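Local coordinates for proteasome accessory factor B/C (PafBC) (Paenarthrobacter aurescens, PDB 6SJ9), which probably regulates transcription in the bacterial DNA damage response, joining winged helix-turn-helix DNA-binding domains to WYL domains that may sense a signal, at residues A2-T5 / E6-L9; R44-E47 / R48-D52; Q148-D151 / D152-A156; V206-L209 / S210-T213. All coordinates share one frame; numbering follows the deposited sequence.

Contact 1 (A2-T5 / E6-L9); sequences ASRT and ERLL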
ATOM      1  N   ALA A   2      18.544 -20.274   4.028  1.00124.74           N
ATOM      2  CA  ALA A   2      17.336 -19.902   4.761  1.00118.19           C
ATOM      3  C   ALA A   2      17.532 -20.085   6.264  1.00112.52           C
ATOM      4  O   ALA A   2      17.002 -19.306   7.070  1.00109.56           O
ATOM      5  CB  ALA A   2      16.148 -20.725   4.260  1.00113.95           C
ATOM      6  N   SER A   3      18.262 -21.135   6.652  1.00107.83           N
ATOM      7  CA  SER A   3      18.624 -21.349   8.048  1.00103.40           C
ATOM      8  C   SER A   3      19.528 -20.241   8.592  1.00 98.59           C
ATOM      9  O   SER A   3      19.516 -19.987   9.797  1.00 99.04           O
ATOM     10  CB  SER A   3      19.294 -22.716   8.215  1.00106.37           C
ATOM     11  OG  SER A   3      19.569 -22.986   9.581  1.00107.11           O
ATOM     12  N   ARG A   4      20.328 -19.578   7.745  1.00 94.92           N
ATOM     13  CA  ARG A   4      21.081 -18.429   8.241  1.00 87.64           C
ATOM     14  C   ARG A   4      20.186 -17.217   8.449  1.00 83.63           C
ATOM     15  O   ARG A   4      20.323 -16.519   9.455  1.00 83.28           O
ATOM     16  CB  ARG A   4      22.242 -18.069   7.316  1.00 81.74           C
ATOM     17  CG  ARG A   4      23.010 -16.839   7.791  1.00 79.33           C
ATOM     18  CD  ARG A   4      24.021 -16.391   6.774  1.00 80.38           C
ATOM     19  NE  ARG A   4      24.546 -15.046   6.999  1.00 80.74           N
ATOM     20  CZ  ARG A   4      24.011 -13.943   6.478  1.00 80.40           C
ATOM     21  NH1 ARG A   4      22.933 -14.031   5.710  1.00 81.87           N
ATOM     22  NH2 ARG A   4      24.555 -12.750   6.702  1.00 77.84           N
ATOM     23  N   THR A   5      19.273 -16.934   7.517  1.00 80.78           N
ATOM     24  CA  THR A   5      18.378 -15.802   7.738  1.00 79.71           C
ATOM     25  C   THR A   5      17.569 -16.010   9.004  1.00 75.72           C
ATOM     26  O   THR A   5      17.501 -15.129   9.866  1.00 74.90           O
ATOM     27  CB  THR A   5      17.464 -15.568   6.536  1.00 81.79           C
ATOM     28  OG1 THR A   5      18.275 -15.231   5.406  1.00 83.98           O
ATOM     29  CG2 THR A   5      16.530 -14.401   6.816  1.00 78.21           C
ATOM     30  N   GLU A   6      16.990 -17.196   9.156  1.00 74.63           N
ATOM     31  CA  GLU A   6      16.219 -17.463  10.359  1.00 75.51           C
ATOM     32  C   GLU A   6      17.095 -17.443  11.601  1.00 68.04           C
ATOM     33  O   GLU A   6      16.663 -16.967  12.658  1.00 67.08           O
ATOM     34  CB  GLU A   6      15.482 -18.793  10.227  1.00 86.47           C
ATOM     35  CG  GLU A   6      14.119 -18.676   9.536  1.00 95.07           C
ATOM     36  CD  GLU A   6      13.072 -17.972  10.423  1.00100.92           C
ATOM     37  OE1 GLU A   6      12.881 -16.740  10.272  1.00101.12           O
ATOM     38  OE2 GLU A   6      12.449 -18.654  11.278  1.00104.51           O
ATOM     39  N   ARG A   7      18.330 -17.938  11.494  1.00 63.33           N
ATOM     40  CA  ARG A   7      19.219 -17.958  12.650  1.00 61.16           C
ATOM     41  C   ARG A   7      19.564 -16.539  13.089  1.00 55.95           C
ATOM     42  O   ARG A   7      19.587 -16.240  14.288  1.00 54.01           O
ATOM     43  CB  ARG A   7      20.479 -18.775  12.331  1.00 65.71           C
ATOM     44  CG  ARG A   7      21.441 -18.967  13.494  1.00 66.06           C
ATOM     45  CD  ARG A   7      22.663 -19.817  13.099  1.00 65.45           C
ATOM     46  NE  ARG A   7      23.547 -19.083  12.208  1.00 67.54           N
ATOM     47  CZ  ARG A   7      23.839 -19.446  10.961  1.00 71.89           C
ATOM     48  NH1 ARG A   7      23.348 -20.573  10.465  1.00 78.04           N
ATOM     49  NH2 ARG A   7      24.645 -18.701  10.215  1.00 68.58           N
ATOM     50  N   LEU A   8      19.830 -15.650  12.129  1.00 56.26           N
ATOM     51  CA  LEU A   8      20.062 -14.250  12.460  1.00 55.80           C
ATOM     52  C   LEU A   8      18.856 -13.643  13.151  1.00 55.26           C
ATOM     53  O   LEU A   8      19.007 -12.944  14.158  1.00 53.61           O
ATOM     54  CB  LEU A   8      20.409 -13.446  11.210  1.00 53.34           C
ATOM     55  CG  LEU A   8      21.817 -13.709  10.685  1.00 56.65           C
ATOM     56  CD1 LEU A   8      22.144 -12.788   9.529  1.00 56.54           C
ATOM     57  CD2 LEU A   8      22.878 -13.606  11.768  1.00 58.22           C
ATOM     58  N   LEU A   9      17.646 -13.921  12.640  1.00 56.32           N
ATOM     59  CA  LEU A   9      16.443 -13.355  13.249  1.00 54.39           C
ATOM     60  C   LEU A   9      16.277 -13.825  14.686  1.00 53.14           C
ATOM     61  O   LEU A   9      16.099 -13.006  15.599  1.00 51.95           O
ATOM     62  CB  LEU A   9      15.200 -13.696  12.406  1.00 50.71           C
ATOM     63  CG  LEU A   9      15.210 -13.047  11.025  1.00 53.55           C
ATOM     64  CD1 LEU A   9      14.201 -13.609   9.982  1.00 53.62           C
ATOM     65  CD2 LEU A   9      14.989 -11.518  11.167  1.00 53.84           C
TER
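Helix 2-17 opens the N-terminal winged helix-turn-helix domain, and along its first turns Arg4 packs against both Arg7 and Leu8, while Thr5 lies beside Leu9. Four successive i to i+4 backbone bonds run through the turns; the one from Arg7 N to Ser3 O is the most bent, at 141° and 2.9 Å. Arg7 leaves the backbone with CG anti to its N (chi1 -175°) and then folds at chi3, which brings its guanidinium back over the helix. One face of that group rests on Arg4 CA, and NH2 comes to 3.5 Å from Arg4 CG, so aliphatic atoms rather than the second charge receive it. The two guanidinium planes stand 76° apart. Each arginine is drawn to helix 39-55: Arg4 NH2 forms a salt bridge with Asp52 and Arg7 NE one with Asp49, pinning the first helix across the third. Thr5 OG1, anti to the carbonyl carbon, makes a hydrogen bond with Glu459, and Leu9 itself touches Ile463 on helix 457-469. The methyl of Thr5, CG2, sits 4.0 Å from Leu9 CD1. Over the centre of the Arg4 guanidinium lies Leu8 CD1, 3.7 Å from Arg4 NH2.

Contact 2 (R44-E47 / R48-D52); sequences RMFE and RDKVD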
ATOM      1  N   ARG A  44      32.736 -20.286  15.857  1.00 92.45           N
ATOM      2  CA  ARG A  44      33.020 -19.383  14.745  1.00 90.95           C
ATOM      3  C   ARG A  44      31.746 -18.949  14.025  1.00 86.10           C
ATOM      4  O   ARG A  44      31.640 -17.798  13.588  1.00 84.84           O
ATOM      5  CB  ARG A  44      34.043 -19.974  13.768  1.00 97.90           C
ATOM      6  CG  ARG A  44      34.175 -21.483  13.637  1.00101.58           C
ATOM      7  CD  ARG A  44      35.341 -21.774  12.645  1.00104.17           C
ATOM      8  NE  ARG A  44      35.424 -23.183  12.276  1.00105.09           N
ATOM      9  CZ  ARG A  44      36.239 -24.063  12.849  1.00110.09           C
ATOM     10  NH1 ARG A  44      37.061 -23.691  13.827  1.00111.67           N
ATOM     11  NH2 ARG A  44      36.230 -25.327  12.444  1.00112.90           N
HETATM   12  N   MSE A  45      30.773 -19.838  13.886  1.00 85.82           N
HETATM   13  CA  MSE A  45      29.515 -19.439  13.256  1.00 83.22           C
HETATM   14  C   MSE A  45      28.786 -18.382  14.103  1.00 72.71           C
HETATM   15  O   MSE A  45      28.092 -17.516  13.577  1.00 64.76           O
HETATM   16  CB  MSE A  45      28.626 -20.659  13.035  1.00 89.43           C
HETATM   17  CG  MSE A  45      27.343 -20.390  12.249  1.00 94.26           C
HETATM   18 SE   MSE A  45      25.969 -21.707  12.753  1.00100.53          SE
HETATM   19  CE  MSE A  45      27.166 -23.247  13.087  1.00102.08           C
ATOM     20  N   PHE A  46      28.947 -18.480  15.423  1.00 72.62           N
ATOM     21  CA  PHE A  46      28.467 -17.435  16.317  1.00 70.99           C
ATOM     22  C   PHE A  46      29.191 -16.119  16.056  1.00 67.55           C
ATOM     23  O   PHE A  46      28.554 -15.067  15.905  1.00 62.18           O
ATOM     24  CB  PHE A  46      28.650 -17.883  17.761  1.00 77.73           C
ATOM     25  CG  PHE A  46      28.188 -16.877  18.769  1.00 81.17           C
ATOM     26  CD1 PHE A  46      26.854 -16.508  18.838  1.00 80.45           C
ATOM     27  CD2 PHE A  46      29.084 -16.320  19.669  1.00 84.43           C
ATOM     28  CE1 PHE A  46      26.424 -15.586  19.775  1.00 81.41           C
ATOM     29  CE2 PHE A  46      28.664 -15.404  20.614  1.00 85.29           C
ATOM     30  CZ  PHE A  46      27.328 -15.036  20.667  1.00 84.16           C
ATOM     31  N   GLU A  47      30.529 -16.166  15.970  1.00 69.98           N
ATOM     32  CA  GLU A  47      31.312 -14.970  15.665  1.00 72.50           C
ATOM     33  C   GLU A  47      30.914 -14.380  14.319  1.00 73.34           C
ATOM     34  O   GLU A  47      30.858 -13.157  14.170  1.00 77.06           O
ATOM     35  CB  GLU A  47      32.806 -15.307  15.651  1.00 81.51           C
ATOM     36  CG  GLU A  47      33.452 -15.611  17.012  1.00 89.73           C
ATOM     37  CD  GLU A  47      33.409 -14.460  18.016  1.00 93.77           C
ATOM     38  OE1 GLU A  47      33.184 -14.738  19.210  1.00 96.00           O
ATOM     39  OE2 GLU A  47      33.566 -13.286  17.613  1.00 95.35           O
ATOM     40  N   ARG A  48      30.624 -15.230  13.323  1.00 73.47           N
ATOM     41  CA  ARG A  48      30.170 -14.721  12.020  1.00 71.73           C
ATOM     42  C   ARG A  48      28.804 -14.045  12.121  1.00 66.29           C
ATOM     43  O   ARG A  48      28.556 -13.010  11.479  1.00 62.08           O
ATOM     44  CB  ARG A  48      30.099 -15.847  10.993  1.00 73.18           C
ATOM     45  CG  ARG A  48      31.430 -16.396  10.526  1.00 76.66           C
ATOM     46  CD  ARG A  48      31.218 -17.128   9.203  1.00 76.76           C
ATOM     47  NE  ARG A  48      30.264 -18.226   9.323  1.00 75.34           N
ATOM     48  CZ  ARG A  48      30.598 -19.454   9.714  1.00 78.29           C
ATOM     49  NH1 ARG A  48      31.860 -19.735  10.012  1.00 84.68           N
ATOM     50  NH2 ARG A  48      29.681 -20.402   9.803  1.00 74.26           N
ATOM     51  N   ASP A  49      27.909 -14.599  12.944  1.00 63.83           N
ATOM     52  CA  ASP A  49      26.595 -13.989  13.071  1.00 58.19           C
ATOM     53  C   ASP A  49      26.687 -12.652  13.781  1.00 57.92           C
ATOM     54  O   ASP A  49      26.021 -11.699  13.382  1.00 56.77           O
ATOM     55  CB  ASP A  49      25.677 -14.930  13.825  1.00 55.07           C
ATOM     56  CG  ASP A  49      25.307 -16.151  13.029  1.00 55.37           C
ATOM     57  OD1 ASP A  49      25.457 -16.156  11.788  1.00 57.64           O
ATOM     58  OD2 ASP A  49      24.852 -17.116  13.656  1.00 56.96           O
ATOM     59  N   LYS A  50      27.585 -12.539  14.766  1.00 63.38           N
ATOM     60  CA  LYS A  50      27.818 -11.257  15.429  1.00 63.97           C
ATOM     61  C   LYS A  50      28.321 -10.231  14.435  1.00 60.08           C
ATOM     62  O   LYS A  50      27.802  -9.111  14.345  1.00 59.77           O
ATOM     63  CB  LYS A  50      28.806 -11.422  16.598  1.00 64.81           C
ATOM     64  CG  LYS A  50      28.200 -12.209  17.743  1.00 69.98           C
ATOM     65  CD  LYS A  50      29.123 -12.339  18.982  1.00 77.68           C
ATOM     66  CE  LYS A  50      30.544 -12.725  18.612  1.00 81.84           C
ATOM     67  NZ  LYS A  50      31.556 -12.022  19.450  1.00 83.42           N
ATOM     68  N   VAL A  51      29.309 -10.609  13.639  1.00 63.14           N
ATOM     69  CA  VAL A  51      29.790  -9.689  12.616  1.00 58.82           C
ATOM     70  C   VAL A  51      28.670  -9.337  11.665  1.00 58.07           C
ATOM     71  O   VAL A  51      28.485  -8.163  11.301  1.00 62.69           O
ATOM     72  CB  VAL A  51      30.980 -10.315  11.872  1.00 62.79           C
ATOM     73  CG1 VAL A  51      31.250  -9.563  10.574  1.00 63.19           C
ATOM     74  CG2 VAL A  51      32.221 -10.327  12.792  1.00 64.26           C
ATOM     75  N   ASP A  52      27.882 -10.338  11.258  1.00 58.43           N
ATOM     76  CA  ASP A  52      26.828 -10.072  10.272  1.00 59.56           C
ATOM     77  C   ASP A  52      25.739  -9.162  10.854  1.00 55.09           C
ATOM     78  O   ASP A  52      25.293  -8.223  10.189  1.00 50.21           O
ATOM     79  CB  ASP A  52      26.249 -11.395   9.759  1.00 67.73           C
ATOM     80  CG  ASP A  52      27.248 -12.189   8.861  1.00 74.69           C
ATOM     81  OD1 ASP A  52      28.302 -11.655   8.471  1.00 75.25           O
ATOM     82  OD2 ASP A  52      26.989 -13.388   8.590  1.00 78.20           O
TER
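Lys50 reaches back across one turn of helix to two side chains at once, Phe46 four residues earlier and Glu47 three earlier. Its CG is anti to the carbonyl carbon (chi1 -69°), and bends at chi3 and chi4 carry the methylenes over the ring before the amine turns off to the carboxylate. CD stands over one face of Phe46, 3.9 Å from the ring centroid, a CH-pi contact in which the aliphatic arm spreads across CE2 and CZ. Glu47, bent at chi2, runs alongside Lys50 in the same direction. The salt bridge rests mainly on Glu47 OE2, 3.0 Å from Lys50 NZ and met from above the carboxylate plane, with a weak second bond of 3.2 Å from NZ to OE1. With an alanine here, the Glu47 carboxylate would probably lose this lysine partner and one face of Phe46 the methylene that lies over it. All this lies on helix 39-55, the third helix of the N-terminal winged helix-turn-helix domain, which in this motif usually reads DNA and probably does so here. Phe46 also meets Tyr79 edge-to-face and packs on Leu11, turning inward, whereas Arg48 lies on an exposed flank. Bent at chi3 (-59°), Arg48 lays its guanidinium flat over the backbone, one face on Met45 CA, with NH2 3.4 Å from CG of this selenomethionine. Asp49 accepts a hydrogen bond from Tyr32 at OD2, and its CG lies 3.1 Å from Met45 O.

Contact 3 (Q148-D151 / D152-A156); sequences QAFD and DVVAA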
ATOM      1  N   GLN A 148      -4.555   9.301 -13.944  1.00 45.35           N
ATOM      2  CA  GLN A 148      -4.762   9.873 -15.274  1.00 49.36           C
ATOM      3  C   GLN A 148      -3.759  11.006 -15.566  1.00 48.52           C
ATOM      4  O   GLN A 148      -3.145  11.046 -16.635  1.00 47.54           O
ATOM      5  CB  GLN A 148      -6.204  10.385 -15.419  1.00 48.92           C
ATOM      6  CG  GLN A 148      -6.458  10.814 -16.862  1.00 52.28           C
ATOM      7  CD  GLN A 148      -6.383   9.611 -17.816  1.00 59.02           C
ATOM      8  OE1 GLN A 148      -6.999   8.559 -17.564  1.00 57.85           O
ATOM      9  NE2 GLN A 148      -5.580   9.735 -18.883  1.00 63.74           N
ATOM     10  N   ALA A 149      -3.574  11.919 -14.616  1.00 49.99           N
ATOM     11  CA  ALA A 149      -2.623  13.020 -14.787  1.00 52.05           C
ATOM     12  C   ALA A 149      -1.216  12.489 -14.952  1.00 55.54           C
ATOM     13  O   ALA A 149      -0.414  12.997 -15.766  1.00 54.07           O
ATOM     14  CB  ALA A 149      -2.693  13.968 -13.588  1.00 46.66           C
ATOM     15  N   PHE A 150      -0.908  11.437 -14.207  1.00 54.78           N
ATOM     16  CA  PHE A 150       0.364  10.774 -14.394  1.00 51.10           C
ATOM     17  C   PHE A 150       0.473  10.209 -15.792  1.00 48.69           C
ATOM     18  O   PHE A 150       1.522  10.350 -16.441  1.00 50.35           O
ATOM     19  CB  PHE A 150       0.540   9.663 -13.374  1.00 51.02           C
ATOM     20  CG  PHE A 150       1.921   9.559 -12.864  1.00 47.86           C
ATOM     21  CD1 PHE A 150       2.836   8.785 -13.512  1.00 47.35           C
ATOM     22  CD2 PHE A 150       2.291  10.248 -11.719  1.00 51.23           C
ATOM     23  CE1 PHE A 150       4.132   8.709 -13.050  1.00 46.17           C
ATOM     24  CE2 PHE A 150       3.578  10.179 -11.223  1.00 51.44           C
ATOM     25  CZ  PHE A 150       4.503   9.404 -11.906  1.00 48.36           C
ATOM     26  N   ASP A 151      -0.550   9.434 -16.220  1.00 43.67           N
ATOM     27  CA  ASP A 151      -0.519   8.876 -17.563  1.00 44.49           C
ATOM     28  C   ASP A 151      -0.372   9.972 -18.620  1.00 40.50           C
ATOM     29  O   ASP A 151       0.309   9.765 -19.625  1.00 42.42           O
ATOM     30  CB  ASP A 151      -1.759   8.041 -17.875  1.00 43.62           C
ATOM     31  CG  ASP A 151      -1.845   6.716 -17.037  1.00 54.69           C
ATOM     32  OD1 ASP A 151      -0.858   6.294 -16.381  1.00 56.00           O
ATOM     33  OD2 ASP A 151      -2.926   6.068 -17.079  1.00 59.04           O
ATOM     34  N   ASP A 152      -0.994  11.136 -18.401  1.00 38.47           N
ATOM     35  CA  ASP A 152      -1.002  12.167 -19.444  1.00 43.26           C
ATOM     36  C   ASP A 152       0.355  12.843 -19.575  1.00 40.70           C
ATOM     37  O   ASP A 152       0.857  13.024 -20.694  1.00 40.65           O
ATOM     38  CB  ASP A 152      -2.088  13.202 -19.162  1.00 43.32           C
ATOM     39  CG  ASP A 152      -3.452  12.643 -19.387  1.00 47.34           C
ATOM     40  OD1 ASP A 152      -3.631  11.764 -20.286  1.00 50.78           O
ATOM     41  OD2 ASP A 152      -4.363  13.140 -18.721  1.00 49.99           O
ATOM     42  N   VAL A 153       1.001  13.135 -18.440  1.00 39.67           N
ATOM     43  CA  VAL A 153       2.347  13.709 -18.487  1.00 37.36           C
ATOM     44  C   VAL A 153       3.318  12.720 -19.114  1.00 39.62           C
ATOM     45  O   VAL A 153       4.123  13.085 -19.966  1.00 40.43           O
ATOM     46  CB  VAL A 153       2.805  14.140 -17.080  1.00 33.61           C
ATOM     47  CG1 VAL A 153       4.314  14.515 -17.104  1.00 37.95           C
ATOM     48  CG2 VAL A 153       2.025  15.384 -16.682  1.00 34.35           C
ATOM     49  N   VAL A 154       3.253  11.452 -18.693  1.00 38.87           N
ATOM     50  CA  VAL A 154       4.118  10.413 -19.256  1.00 33.76           C
ATOM     51  C   VAL A 154       3.866  10.280 -20.769  1.00 33.27           C
ATOM     52  O   VAL A 154       4.799  10.064 -21.547  1.00 36.02           O
ATOM     53  CB  VAL A 154       3.867   9.050 -18.541  1.00 37.22           C
ATOM     54  CG1 VAL A 154       4.460   7.912 -19.291  1.00 34.18           C
ATOM     55  CG2 VAL A 154       4.490   9.048 -17.116  1.00 37.40           C
ATOM     56  N   ALA A 155       2.598  10.323 -21.180  1.00 33.84           N
ATOM     57  CA  ALA A 155       2.254  10.219 -22.602  1.00 38.76           C
ATOM     58  C   ALA A 155       2.742  11.450 -23.355  1.00 38.81           C
ATOM     59  O   ALA A 155       3.328  11.332 -24.419  1.00 40.39           O
ATOM     60  CB  ALA A 155       0.707  10.040 -22.778  1.00 39.11           C
ATOM     61  N   ALA A 156       2.584  12.629 -22.761  1.00 36.17           N
ATOM     62  CA  ALA A 156       3.071  13.851 -23.392  1.00 37.37           C
ATOM     63  C   ALA A 156       4.581  13.779 -23.638  1.00 38.46           C
ATOM     64  O   ALA A 156       5.074  14.135 -24.715  1.00 39.45           O
ATOM     65  CB  ALA A 156       2.706  15.034 -22.492  1.00 34.56           C
TER
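Gln148 and Asp152 join their polar ends one helical turn apart, beside a buried apolar flank where Phe150 meets Val154. Gln148 starts with CG anti to its backbone N (chi1 -173°) and bends at chi2, which swings the amide up along the helix. NE2 then donates to Asp152 OD1 at 3.1 Å, with an N-H...O angle of 148°. The oxygen lies in the plane of the amide, but the donor arrives from above the carboxylate plane; the two flat groups are 43° apart. Asp152 is buried, and its OD2 forms a salt bridge with Arg594, a positive charge that probably compensates for the nearness of Gln148 O, an acceptor 3.2 Å from the same OD2. A leucine in its place would probably leave Gln148 NE2 without this acceptor and Arg594 without this carboxylate. On the packed flank, Val154 CG2 comes obliquely to Phe150 CD1 at 4.0 Å. That ring is buried further by edge-to-face contacts with Trp192 and Trp406 and by Leu185, which also touches Val153; Val154 itself leans on Ile382 of helix 378-389. The looser side is quite different: Ala155 is exposed and adds only its methyl, and Asp151, only partly exposed, sends its carboxylate off to a salt bridge with Lys386. A helix packed by Phe150 and Val153 against a curled antiparallel sheet is characteristic of the Sm-like fold of WYL domains.

Contact 4 (V206-L209 / S210-T213); sequences VFRL and SRMT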
ATOM      1  N   VAL A 206       8.075  24.792 -11.707  1.00 45.63           N
ATOM      2  CA  VAL A 206       7.692  23.598 -10.988  1.00 47.49           C
ATOM      3  C   VAL A 206       6.241  23.737 -10.555  1.00 46.66           C
ATOM      4  O   VAL A 206       5.828  24.788 -10.046  1.00 47.86           O
ATOM      5  CB  VAL A 206       8.620  23.347  -9.793  1.00 53.03           C
ATOM      6  CG1 VAL A 206       8.363  21.952  -9.272  1.00 54.31           C
ATOM      7  CG2 VAL A 206      10.061  23.510 -10.212  1.00 55.81           C
ATOM      8  N   PHE A 207       5.461  22.711 -10.829  1.00 46.74           N
ATOM      9  CA  PHE A 207       4.040  22.669 -10.546  1.00 48.65           C
ATOM     10  C   PHE A 207       3.749  21.523  -9.583  1.00 47.32           C
ATOM     11  O   PHE A 207       4.095  20.374  -9.875  1.00 45.63           O
ATOM     12  CB  PHE A 207       3.286  22.450 -11.863  1.00 44.51           C
ATOM     13  CG  PHE A 207       3.564  23.515 -12.892  1.00 42.13           C
ATOM     14  CD1 PHE A 207       2.900  24.742 -12.853  1.00 45.35           C
ATOM     15  CD2 PHE A 207       4.536  23.316 -13.848  1.00 39.82           C
ATOM     16  CE1 PHE A 207       3.159  25.730 -13.795  1.00 44.87           C
ATOM     17  CE2 PHE A 207       4.785  24.278 -14.821  1.00 40.39           C
ATOM     18  CZ  PHE A 207       4.107  25.483 -14.792  1.00 44.64           C
ATOM     19  N   ARG A 208       3.073  21.807  -8.471  1.00 47.77           N
ATOM     20  CA  ARG A 208       2.581  20.738  -7.608  1.00 48.15           C
ATOM     21  C   ARG A 208       1.337  20.095  -8.211  1.00 42.94           C
ATOM     22  O   ARG A 208       0.413  20.794  -8.609  1.00 48.95           O
ATOM     23  CB  ARG A 208       2.270  21.234  -6.202  1.00 58.29           C
ATOM     24  CG  ARG A 208       3.273  22.162  -5.570  1.00 69.67           C
ATOM     25  CD  ARG A 208       2.767  22.561  -4.146  1.00 79.27           C
ATOM     26  NE  ARG A 208       2.346  21.347  -3.441  1.00 84.80           N
ATOM     27  CZ  ARG A 208       3.093  20.646  -2.592  1.00 88.43           C
ATOM     28  NH1 ARG A 208       2.599  19.543  -2.021  1.00 86.18           N
ATOM     29  NH2 ARG A 208       4.346  21.023  -2.350  1.00 91.37           N
ATOM     30  N   LEU A 209       1.345  18.775  -8.371  1.00 39.80           N
ATOM     31  CA  LEU A 209       0.198  18.108  -8.997  1.00 45.23           C
ATOM     32  C   LEU A 209      -1.090  18.393  -8.237  1.00 52.61           C
ATOM     33  O   LEU A 209      -2.140  18.649  -8.857  1.00 56.45           O
ATOM     34  CB  LEU A 209       0.439  16.593  -9.082  1.00 45.28           C
ATOM     35  CG  LEU A 209       0.904  15.977 -10.395  1.00 48.63           C
ATOM     36  CD1 LEU A 209       2.191  16.602 -10.816  1.00 46.25           C
ATOM     37  CD2 LEU A 209       1.114  14.457 -10.277  1.00 50.21           C
ATOM     38  N   SER A 210      -1.003  18.475  -6.899  1.00 52.93           N
ATOM     39  CA  SER A 210      -2.196  18.711  -6.090  1.00 54.27           C
ATOM     40  C   SER A 210      -2.825  20.069  -6.383  1.00 57.50           C
ATOM     41  O   SER A 210      -4.017  20.248  -6.120  1.00 62.50           O
ATOM     42  CB  SER A 210      -1.874  18.577  -4.599  1.00 54.31           C
ATOM     43  OG  SER A 210      -1.065  19.655  -4.132  1.00 57.66           O
ATOM     44  N   ARG A 211      -2.073  21.022  -6.945  1.00 56.59           N
ATOM     45  CA  ARG A 211      -2.599  22.359  -7.226  1.00 56.45           C
ATOM     46  C   ARG A 211      -3.153  22.529  -8.646  1.00 60.79           C
ATOM     47  O   ARG A 211      -3.521  23.647  -9.025  1.00 61.11           O
ATOM     48  CB  ARG A 211      -1.544  23.413  -6.946  1.00 57.37           C
ATOM     49  CG  ARG A 211      -0.981  23.343  -5.477  1.00 65.68           C
ATOM     50  CD  ARG A 211      -0.832  24.745  -4.925  1.00 73.62           C
ATOM     51  NE  ARG A 211      -2.122  25.279  -4.480  1.00 81.48           N
ATOM     52  CZ  ARG A 211      -2.434  26.577  -4.376  1.00 84.43           C
ATOM     53  NH1 ARG A 211      -1.560  27.537  -4.701  1.00 81.86           N
ATOM     54  NH2 ARG A 211      -3.649  26.917  -3.950  1.00 87.17           N
HETATM   55  N   MSE A 212      -3.219  21.455  -9.427  1.00 62.51           N
HETATM   56  CA  MSE A 212      -3.837  21.495 -10.758  1.00 63.27           C
HETATM   57  C   MSE A 212      -5.353  21.427 -10.630  1.00 64.84           C
HETATM   58  O   MSE A 212      -5.895  20.524  -9.993  1.00 61.58           O
HETATM   59  CB  MSE A 212      -3.340  20.335 -11.625  1.00 55.81           C
HETATM   60  CG  MSE A 212      -1.934  20.503 -12.134  1.00 61.41           C
HETATM   61 SE   MSE A 212      -1.275  18.886 -13.003  1.00 70.72          SE
HETATM   62  CE  MSE A 212       0.497  19.571 -13.513  1.00 70.84           C
ATOM     63  N   THR A 213      -6.036  22.368 -11.250  1.00 67.82           N
ATOM     64  CA  THR A 213      -7.481  22.385 -11.150  1.00 74.37           C
ATOM     65  C   THR A 213      -8.156  21.406 -12.114  1.00 80.66           C
ATOM     66  O   THR A 213      -9.286  20.972 -11.843  1.00 82.23           O
ATOM     67  CB  THR A 213      -7.961  23.794 -11.419  1.00 74.17           C
ATOM     68  OG1 THR A 213      -7.665  24.098 -12.766  1.00 77.66           O
ATOM     69  CG2 THR A 213      -7.166  24.750 -10.599  1.00 74.45           C
TER
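Arg211 N turns back to Arg208 O at 3.0 Å and Met212 N to Leu209 O at 3.1 Å, two consecutive i to i+3 bonds that coil the chain into a short 3-10 turn at the end of strand 203-208. Both donors sit well above the carbonyl planes, the first by 58°. Arg208 and Arg211 rise from the same flank and touch through their aliphatic parts, Arg208 CB lying 3.9 Å from Arg211 CG. Beyond this their heads part, the guanidinium planes 52° apart. Ser210 OG lies in the plane of the Arg208 guanidinium, at its edge, but 3.9 Å from NE; the two are linked instead through Asp284, which takes a salt bridge from Arg208 NH1 and a hydrogen bond with Ser210 OG. Behind the turn, the selenomethionine Met212 stretches out fully past CG (chi3 179°), placing CE 4.3 Å from Phe207 CB and 4.4 Å from Leu209 CD1. There it joins Phe165, Tyr167 and Leu194 in the buried interior, with Phe207 edge-to-face to Phe165 and Tyr167. A 3-10 turn passing the chain from the fourth strand to the fifth is a hallmark of the small Sm-like barrel.

The four contacts form two distant pairs. Contacts 1 and 2 are 12 Å apart between centres and hold the first and third helices of the N-terminal winged helix-turn-helix domain together, touching directly through charged groups; contact 1 is a surface contact, the other three partly buried. Contacts 3 and 4, centres 13 Å apart, do not touch, yet belong to the same WYL domain, as its helix and as a turn between its strands. The centres of contacts 1 and 3 are about 44 Å apart. Ion pairs and the aliphatic parts of arginine and lysine, one of them over a phenylalanine ring, carry the contacts of the probable DNA-binding domain, whereas aromatic and apolar packing anchors both WYL contacts.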